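Local atomic coordinates of thiamine-monophosphate kinase (Stenotrophomonas maltophilia, PDB entry 6XEP), a protein that probably catalyses the ATP-dependent phosphorylation of thiamine monophosphate to thiamine diphosphate, the active form of vitamin B1. Residues I17-A22 against G113-A118; R67-G72 against L201-P206. One frame throughout, in Å; residues are numbered along the deposited sequence. Where two conformers were deposited one is given.

Interaction 1 of 2, residues I17-A22 against G113-A118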
ATOM      1  N   ILE A  17      12.639 -12.416   0.206  1.00 21.56           N
ATOM      2  CA  ILE A  17      11.886 -13.261  -0.723  1.00 21.23           C
ATOM      3  C   ILE A  17      11.898 -14.725  -0.283  1.00 19.59           C
ATOM      4  O   ILE A  17      10.908 -15.448  -0.466  1.00 17.26           O
ATOM      5  CB  ILE A  17      12.418 -13.100  -2.159  1.00 25.23           C
ATOM      6  CG1 ILE A  17      11.503 -13.858  -3.119  1.00 19.84           C
ATOM      7  CG2 ILE A  17      13.819 -13.593  -2.266  1.00 24.12           C
ATOM      8  CD1 ILE A  17      10.102 -13.314  -3.119  1.00 23.56           C
ATOM      9  N   ASP A  18      13.004 -15.201   0.297  1.00 19.91           N
ATOM     10  CA  ASP A  18      13.034 -16.608   0.696  1.00 23.62           C
ATOM     11  C   ASP A  18      11.997 -16.886   1.776  1.00 18.91           C
ATOM     12  O   ASP A  18      11.259 -17.877   1.716  1.00 17.60           O
ATOM     13  CB  ASP A  18      14.431 -17.002   1.177  1.00 27.44           C
ATOM     14  CG  ASP A  18      15.451 -16.995   0.057  1.00 42.14           C
ATOM     15  OD1 ASP A  18      15.076 -17.310  -1.099  1.00 35.80           O
ATOM     16  OD2 ASP A  18      16.632 -16.670   0.324  1.00 39.67           O
ATOM     17  N   ARG A  19      11.926 -16.023   2.781  1.00 14.92           N
ATOM     18  CA  ARG A  19      10.914 -16.213   3.811  0.53 18.41           C
ATOM     19  C   ARG A  19       9.510 -15.967   3.267  1.00 15.99           C
ATOM     20  O   ARG A  19       8.563 -16.639   3.693  1.00 16.20           O
ATOM     21  CB  ARG A  19      11.224 -15.325   5.016  0.53 17.82           C
ATOM     22  CG  ARG A  19      12.454 -15.819   5.798  0.53 18.41           C
ATOM     23  CD  ARG A  19      12.540 -15.148   7.167  0.53 19.76           C
ATOM     24  NE  ARG A  19      13.140 -13.820   7.102  0.53 17.08           N
ATOM     25  CZ  ARG A  19      13.271 -13.012   8.152  0.53 17.61           C
ATOM     26  NH1 ARG A  19      13.826 -11.817   8.011  0.53 19.67           N
ATOM     27  NH2 ARG A  19      12.844 -13.398   9.349  0.53 14.45           N
ATOM     28  N   ILE A  20       9.354 -15.046   2.306  1.00 13.13           N
ATOM     29  CA  ILE A  20       8.053 -14.875   1.659  1.00 14.16           C
ATOM     30  C   ILE A  20       7.614 -16.174   0.996  1.00 13.69           C
ATOM     31  O   ILE A  20       6.501 -16.662   1.220  1.00 17.87           O
ATOM     32  CB  ILE A  20       8.099 -13.725   0.640  1.00 12.73           C
ATOM     33  CG1 ILE A  20       8.144 -12.375   1.368  1.00 14.99           C
ATOM     34  CG2 ILE A  20       6.855 -13.774  -0.297  1.00 17.56           C
ATOM     35  CD1 ILE A  20       8.540 -11.242   0.473  1.00 20.79           C
ATOM     36  N   ARG A  21       8.484 -16.755   0.161  1.00 20.03           N
ATOM     37  CA  ARG A  21       8.106 -17.960  -0.571  1.00 16.71           C
ATOM     38  C   ARG A  21       7.849 -19.131   0.367  1.00 23.44           C
ATOM     39  O   ARG A  21       6.967 -19.955   0.108  1.00 24.19           O
ATOM     40  CB  ARG A  21       9.188 -18.343  -1.582  1.00 16.50           C
ATOM     41  CG  ARG A  21       9.331 -17.398  -2.757  1.00 19.81           C
ATOM     42  CD  ARG A  21      10.459 -17.885  -3.672  1.00 27.87           C
ATOM     43  NE  ARG A  21      10.864 -16.858  -4.627  1.00 33.23           N
ATOM     44  CZ  ARG A  21      12.028 -16.859  -5.273  1.00 41.33           C
ATOM     45  NH1 ARG A  21      12.912 -17.835  -5.070  1.00 46.63           N
ATOM     46  NH2 ARG A  21      12.313 -15.881  -6.122  1.00 44.93           N
ATOM     47  N   ALA A  22       8.618 -19.234   1.456  1.00 17.68           N
ATOM     48  CA  ALA A  22       8.402 -20.334   2.384  1.00 19.30           C
ATOM     49  C   ALA A  22       6.968 -20.327   2.886  1.00 23.88           C
ATOM     50  O   ALA A  22       6.371 -21.391   3.114  1.00 24.60           O
ATOM     51  CB  ALA A  22       9.390 -20.229   3.544  1.00 25.54           C
ATOM     52  N   GLY A 113      10.479  -9.271  12.850  1.00 13.59           N
ATOM     53  CA  GLY A 113       9.339  -8.794  13.593  1.00 15.55           C
ATOM     54  C   GLY A 113       8.054  -8.858  12.800  1.00 12.61           C
ATOM     55  O   GLY A 113       6.998  -9.206  13.330  1.00 11.61           O
ATOM     56  N   PHE A 114       8.164  -8.536  11.510  1.00 12.87           N
ATOM     57  CA  PHE A 114       7.025  -8.630  10.610  1.00 12.18           C
ATOM     58  C   PHE A 114       6.471 -10.051  10.580  1.00 14.36           C
ATOM     59  O   PHE A 114       5.273 -10.270  10.809  1.00 12.52           O
ATOM     60  CB  PHE A 114       7.442  -8.163   9.218  1.00 14.45           C
ATOM     61  CG  PHE A 114       6.286  -7.931   8.299  1.00 15.74           C
ATOM     62  CD1 PHE A 114       5.771  -8.968   7.556  1.00 18.51           C
ATOM     63  CD2 PHE A 114       5.706  -6.679   8.195  1.00 21.05           C
ATOM     64  CE1 PHE A 114       4.688  -8.766   6.721  1.00 26.01           C
ATOM     65  CE2 PHE A 114       4.632  -6.477   7.358  1.00 21.82           C
ATOM     66  CZ  PHE A 114       4.131  -7.521   6.625  1.00 20.86           C
ATOM     67  N   PHE A 115       7.338 -11.036  10.309  1.00 12.69           N
ATOM     68  CA  PHE A 115       6.879 -12.413  10.202  1.00 13.92           C
ATOM     69  C   PHE A 115       6.509 -12.985  11.553  1.00 14.54           C
ATOM     70  O   PHE A 115       5.624 -13.840  11.626  1.00 15.64           O
ATOM     71  CB  PHE A 115       7.944 -13.303   9.548  1.00 14.32           C
ATOM     72  CG  PHE A 115       8.198 -12.977   8.106  1.00 15.86           C
ATOM     73  CD1 PHE A 115       7.162 -13.011   7.179  1.00 16.72           C
ATOM     74  CD2 PHE A 115       9.474 -12.620   7.679  1.00 15.74           C
ATOM     75  CE1 PHE A 115       7.400 -12.715   5.834  1.00 17.09           C
ATOM     76  CE2 PHE A 115       9.723 -12.334   6.336  1.00 18.99           C
ATOM     77  CZ  PHE A 115       8.680 -12.376   5.416  1.00 17.88           C
ATOM     78  N   ALA A 116       7.167 -12.549  12.632  1.00 14.11           N
ATOM     79  CA  ALA A 116       6.763 -13.047  13.943  1.00 16.77           C
ATOM     80  C   ALA A 116       5.283 -12.791  14.178  1.00 15.48           C
ATOM     81  O   ALA A 116       4.557 -13.677  14.639  1.00 16.95           O
ATOM     82  CB  ALA A 116       7.593 -12.412  15.059  1.00 16.53           C
ATOM     83  N   LEU A 117       4.813 -11.586  13.847  1.00 16.18           N
ATOM     84  CA  LEU A 117       3.394 -11.271  14.005  1.00 15.50           C
ATOM     85  C   LEU A 117       2.549 -11.837  12.864  1.00 13.12           C
ATOM     86  O   LEU A 117       1.473 -12.387  13.106  1.00 14.67           O
ATOM     87  CB  LEU A 117       3.210  -9.757  14.105  1.00 11.34           C
ATOM     88  CG  LEU A 117       1.770  -9.283  14.225  1.00 12.58           C
ATOM     89  CD1 LEU A 117       1.109  -9.844  15.469  1.00 16.88           C
ATOM     90  CD2 LEU A 117       1.748  -7.746  14.223  1.00 13.11           C
ATOM     91  N   ALA A 118       3.027 -11.720  11.622  1.00 15.82           N
ATOM     92  CA  ALA A 118       2.253 -12.183  10.474  1.00 14.95           C
ATOM     93  C   ALA A 118       1.918 -13.663  10.580  1.00 17.94           C
ATOM     94  O   ALA A 118       0.792 -14.070  10.266  1.00 16.69           O
ATOM     95  CB  ALA A 118       3.022 -11.920   9.178  1.00 14.59           C
TER

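Interaction 2 of 2, residues R67-G72 against L201-P206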
ATOM      1  N   ARG A  67      13.952  -0.184  17.453  1.00 14.45           N
ATOM      2  CA  ARG A  67      14.725  -1.210  16.754  1.00 14.30           C
ATOM      3  C   ARG A  67      13.942  -1.801  15.585  1.00 14.13           C
ATOM      4  O   ARG A  67      12.712  -1.799  15.560  1.00 13.03           O
ATOM      5  CB  ARG A  67      15.124  -2.327  17.721  1.00 13.16           C
ATOM      6  CG  ARG A  67      16.075  -1.876  18.834  1.00 16.63           C
ATOM      7  CD  ARG A  67      17.441  -1.563  18.321  1.00 17.46           C
ATOM      8  NE  ARG A  67      18.107  -2.769  17.831  1.00 21.08           N
ATOM      9  CZ  ARG A  67      18.764  -3.623  18.605  1.00 21.94           C
ATOM     10  NH1 ARG A  67      18.851  -3.411  19.916  1.00 21.31           N
ATOM     11  NH2 ARG A  67      19.337  -4.692  18.069  1.00 18.90           N
ATOM     12  N   ALA A  68      14.685  -2.330  14.606  1.00 13.55           N
ATOM     13  CA  ALA A  68      14.081  -2.865  13.382  1.00 12.68           C
ATOM     14  C   ALA A  68      12.987  -3.899  13.661  1.00 12.52           C
ATOM     15  O   ALA A  68      11.919  -3.870  13.039  1.00 12.19           O
ATOM     16  CB  ALA A  68      15.182  -3.472  12.502  1.00 13.78           C
ATOM     17  N   PHE A  69      13.248  -4.856  14.561  1.00 13.50           N
ATOM     18  CA  PHE A  69      12.226  -5.867  14.853  1.00 12.85           C
ATOM     19  C   PHE A  69      10.919  -5.217  15.294  1.00 14.81           C
ATOM     20  O   PHE A  69       9.836  -5.628  14.874  1.00 12.66           O
ATOM     21  CB  PHE A  69      12.738  -6.830  15.931  1.00 14.34           C
ATOM     22  CG  PHE A  69      11.751  -7.907  16.328  1.00 12.85           C
ATOM     23  CD1 PHE A  69      10.763  -7.659  17.258  1.00 14.50           C
ATOM     24  CD2 PHE A  69      11.862  -9.181  15.807  1.00 14.40           C
ATOM     25  CE1 PHE A  69       9.864  -8.640  17.617  1.00 18.36           C
ATOM     26  CE2 PHE A  69      10.982 -10.185  16.166  1.00 17.20           C
ATOM     27  CZ  PHE A  69       9.978  -9.911  17.072  1.00 15.76           C
ATOM     28  N   ASP A  70      11.001  -4.214  16.158  1.00 12.74           N
ATOM     29  CA  ASP A  70       9.782  -3.588  16.678  1.00 12.48           C
ATOM     30  C   ASP A  70       9.073  -2.763  15.616  1.00 14.76           C
ATOM     31  O   ASP A  70       7.838  -2.689  15.605  1.00 11.71           O
ATOM     32  CB  ASP A  70      10.159  -2.746  17.892  1.00 15.18           C
ATOM     33  CG  ASP A  70      10.853  -3.580  18.947  1.00 17.78           C
ATOM     34  OD1 ASP A  70      10.384  -4.718  19.175  1.00 16.24           O
ATOM     35  OD2 ASP A  70      11.873  -3.130  19.525  1.00 17.30           O
ATOM     36  N   ILE A  71       9.836  -2.138  14.717  1.00 13.65           N
ATOM     37  CA  ILE A  71       9.227  -1.438  13.593  1.00 12.48           C
ATOM     38  C   ILE A  71       8.482  -2.423  12.703  1.00 14.36           C
ATOM     39  O   ILE A  71       7.364  -2.151  12.251  1.00 12.49           O
ATOM     40  CB  ILE A  71      10.296  -0.659  12.804  1.00 13.21           C
ATOM     41  CG1 ILE A  71      10.919   0.419  13.685  1.00 14.14           C
ATOM     42  CG2 ILE A  71       9.671  -0.004  11.589  1.00 16.38           C
ATOM     43  CD1 ILE A  71      12.124   1.087  13.027  1.00 16.14           C
ATOM     44  N   GLY A  72       9.092  -3.581  12.432  1.00 12.45           N
ATOM     45  CA  GLY A  72       8.420  -4.585  11.620  1.00 12.84           C
ATOM     46  C   GLY A  72       7.143  -5.096  12.258  1.00 14.47           C
ATOM     47  O   GLY A  72       6.101  -5.207  11.597  1.00 15.96           O
ATOM     48  N   LEU A 201       4.072  -0.184  23.974  1.00 14.43           N
ATOM     49  CA  LEU A 201       4.306   0.842  22.966  1.00 13.13           C
ATOM     50  C   LEU A 201       4.937   0.236  21.718  1.00 11.40           C
ATOM     51  O   LEU A 201       4.526   0.542  20.591  1.00 13.65           O
ATOM     52  CB  LEU A 201       5.208   1.948  23.531  1.00 12.46           C
ATOM     53  CG  LEU A 201       5.610   3.042  22.525  1.00 13.73           C
ATOM     54  CD1 LEU A 201       4.391   3.741  21.933  1.00 17.05           C
ATOM     55  CD2 LEU A 201       6.560   4.057  23.147  1.00 18.67           C
ATOM     56  N   LEU A 202       5.961  -0.610  21.903  1.00 13.06           N
ATOM     57  CA  LEU A 202       6.741  -1.094  20.764  1.00 13.16           C
ATOM     58  C   LEU A 202       6.035  -2.219  20.023  1.00 12.85           C
ATOM     59  O   LEU A 202       6.118  -2.299  18.791  1.00 14.01           O
ATOM     60  CB  LEU A 202       8.116  -1.581  21.231  1.00 12.87           C
ATOM     61  CG  LEU A 202       9.002  -0.517  21.870  1.00 15.73           C
ATOM     62  CD1 LEU A 202      10.315  -1.185  22.251  1.00 17.91           C
ATOM     63  CD2 LEU A 202       9.229   0.636  20.903  1.00 22.02           C
ATOM     64  N   ARG A 203       5.349  -3.104  20.741  1.00 11.76           N
ATOM     65  CA  ARG A 203       4.779  -4.310  20.141  1.00 12.44           C
ATOM     66  C   ARG A 203       3.337  -4.482  20.597  1.00 13.42           C
ATOM     67  O   ARG A 203       3.026  -5.430  21.335  1.00 16.93           O
ATOM     68  CB  ARG A 203       5.586  -5.550  20.519  1.00 14.48           C
ATOM     69  CG  ARG A 203       6.978  -5.631  19.948  1.00 15.72           C
ATOM     70  CD  ARG A 203       7.617  -6.988  20.356  1.00 19.11           C
ATOM     71  NE  ARG A 203       9.055  -6.811  20.402  1.00 24.50           N
ATOM     72  CZ  ARG A 203       9.871  -7.491  21.179  1.00 25.09           C
ATOM     73  NH1 ARG A 203       9.402  -8.437  21.986  1.00 29.79           N
ATOM     74  NH2 ARG A 203      11.170  -7.234  21.129  1.00 29.30           N
ATOM     75  N   PRO A 204       2.436  -3.610  20.164  1.00 14.34           N
ATOM     76  CA  PRO A 204       1.019  -3.779  20.527  1.00 15.16           C
ATOM     77  C   PRO A 204       0.483  -5.090  19.962  1.00 16.22           C
ATOM     78  O   PRO A 204       0.957  -5.581  18.938  1.00 15.98           O
ATOM     79  CB  PRO A 204       0.343  -2.562  19.880  1.00 16.36           C
ATOM     80  CG  PRO A 204       1.211  -2.228  18.703  1.00 15.04           C
ATOM     81  CD  PRO A 204       2.628  -2.495  19.218  1.00 13.38           C
ATOM     82  N   THR A 205      -0.539  -5.654  20.630  1.00 15.30           N
ATOM     83  CA  THR A 205      -1.096  -6.937  20.199  1.00 14.65           C
ATOM     84  C   THR A 205      -2.429  -6.728  19.480  1.00 13.12           C
ATOM     85  O   THR A 205      -3.431  -6.391  20.144  1.00 15.11           O
ATOM     86  CB  THR A 205      -1.280  -7.868  21.399  1.00 16.39           C
ATOM     87  OG1 THR A 205      -0.026  -8.008  22.090  1.00 16.15           O
ATOM     88  CG2 THR A 205      -1.733  -9.250  20.924  1.00 16.59           C
ATOM     89  N   PRO A 206      -2.515  -6.927  18.162  1.00 13.61           N
ATOM     90  CA  PRO A 206      -3.807  -6.745  17.486  1.00 16.55           C
ATOM     91  C   PRO A 206      -4.753  -7.869  17.866  1.00 16.42           C
ATOM     92  O   PRO A 206      -4.358  -9.029  17.888  1.00 14.73           O
ATOM     93  CB  PRO A 206      -3.446  -6.786  16.000  1.00 16.32           C
ATOM     94  CG  PRO A 206      -2.213  -7.702  15.932  1.00 18.53           C
ATOM     95  CD  PRO A 206      -1.451  -7.370  17.227  1.00 14.63           C
TER
HETATM   96  O   HOH W   1       7.508  -0.322  17.410  1.00 11.37           O

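Interaction 1 of 2, residues I17-A22 against G113-A118
Arg19 and Phe115 carry this contact between the helices 17-24 and 104-120, with Ile20 as a smaller third member. The Arg19 side chain, in the conformer described, one of two, passes the CE2-CD2 side of the Phe115 ring obliquely. Its CB makes the nearest approach, 3.6 Å from Phe115 CE2. Arg19 CD then lies 4.0 Å from Phe115 CD2. A bend at chi3 (-82°) turns the chain at this point, and NE of Arg19 lies 3.8 Å from Phe115 CE2. At the tip, CZ and NH2 have moved on to CD2 of the ring, which stands 3.7 Å above the guanidinium plane of Arg19, offset toward the rim of the guanidinium. The two planes are 58° apart, so the guanidinium is not stacked flat on the ring. The guanidinium nitrogens turn to helix 104-120 instead: NH2 forms a salt bridge with Asp112 and NH1 a hydrogen bond with the Glu108 carbonyl, which together fix the rotation of the group. Ile20 meets the ring differently, with CG1 at the edge, near the ring plane, 4.1 Å from Phe115 CZ. No hydrogen bond joins the two segments. Arg23, one turn beyond Arg19, adds a cation-pi interaction with Phe115. Beneath, Ile20 and Phe114 both rest on Leu125 of strand 124-132, while Leu117 and Ala118 turn to helix 68-85, so the N-terminal helix 17-24 packs beside helix 104-120 at strand 124-132.

Interaction 2 of 2, residues R67-G72 against L201-P206
Leu202, the last helical residue of 192-202, meets Asp70 of helix 68-85 where the two backbones come nearest, 5.7 Å between their CA atoms. Its CB lies against CB and CG of the aspartate, and its CD1 reaches 3.7 Å from Asp70 OD2. The carbonyl of Leu202 is joined to that of Asp70 through a water, which donates to Leu202 O, its oxygen 2.8 Å away, and weakly to Asp70 O; one water thus serves two carbonyl oxygens only 3.6 Å apart (Asp70 O to Leu202 O). In this PurM-like (AIR synthase-related) fold, the contact joins the N-terminal half, through helix 68-85, to the C-terminal half, through the segment leaving helix 192-202. Arg203 follows, the first residue off the helical path, and its chain, extended from CG to NE, carries the guanidinium to the other carboxylate oxygen. NE of Arg203 donates to Asp70 OD1 over 2.8 Å at a nearly straight 163°, within the guanidinium plane. This bond carries the salt bridge, with a weak one from Arg203 NH2 on the same oxygen, 3.3 Å from Asp70 OD1. Phe69 sits over one guanidinium face, its CE1 3.4 Å from Arg203 NE, but the planes are 73° apart and the ring presents its edge. Its CG is anti to the backbone N (chi1 179°), which swings the ring toward the arginine. Pro204 continues along helix 68-85, its carbonyl accepting from Trp73 and its ring against Lys74 and Ala77, and Pro206 packs on Leu80.

In the fold
The two contacts lie about 15 Å apart between centres and meet through neighbouring helices: residues 113-118 of interaction 1 belong to helix 104-120, which packs against helix 68-85, source of residues 67-72 in interaction 2. Phe69 CD2 is 3.3 Å from Gly113 N, and Phe114 CD2 is 3.7 Å from Gly72 O. Leu117 CD1 also reaches Pro206 CD at 4.0 Å, so the helix of interaction 1 touches both segments of interaction 2. Toward the predicted active site, the Ile20 side chain is about 8 Å from Gly128, a likely ATP-binding residue, whereas the Leu202 side chain is about 9 Å from Asp274, predicted to bind substrate.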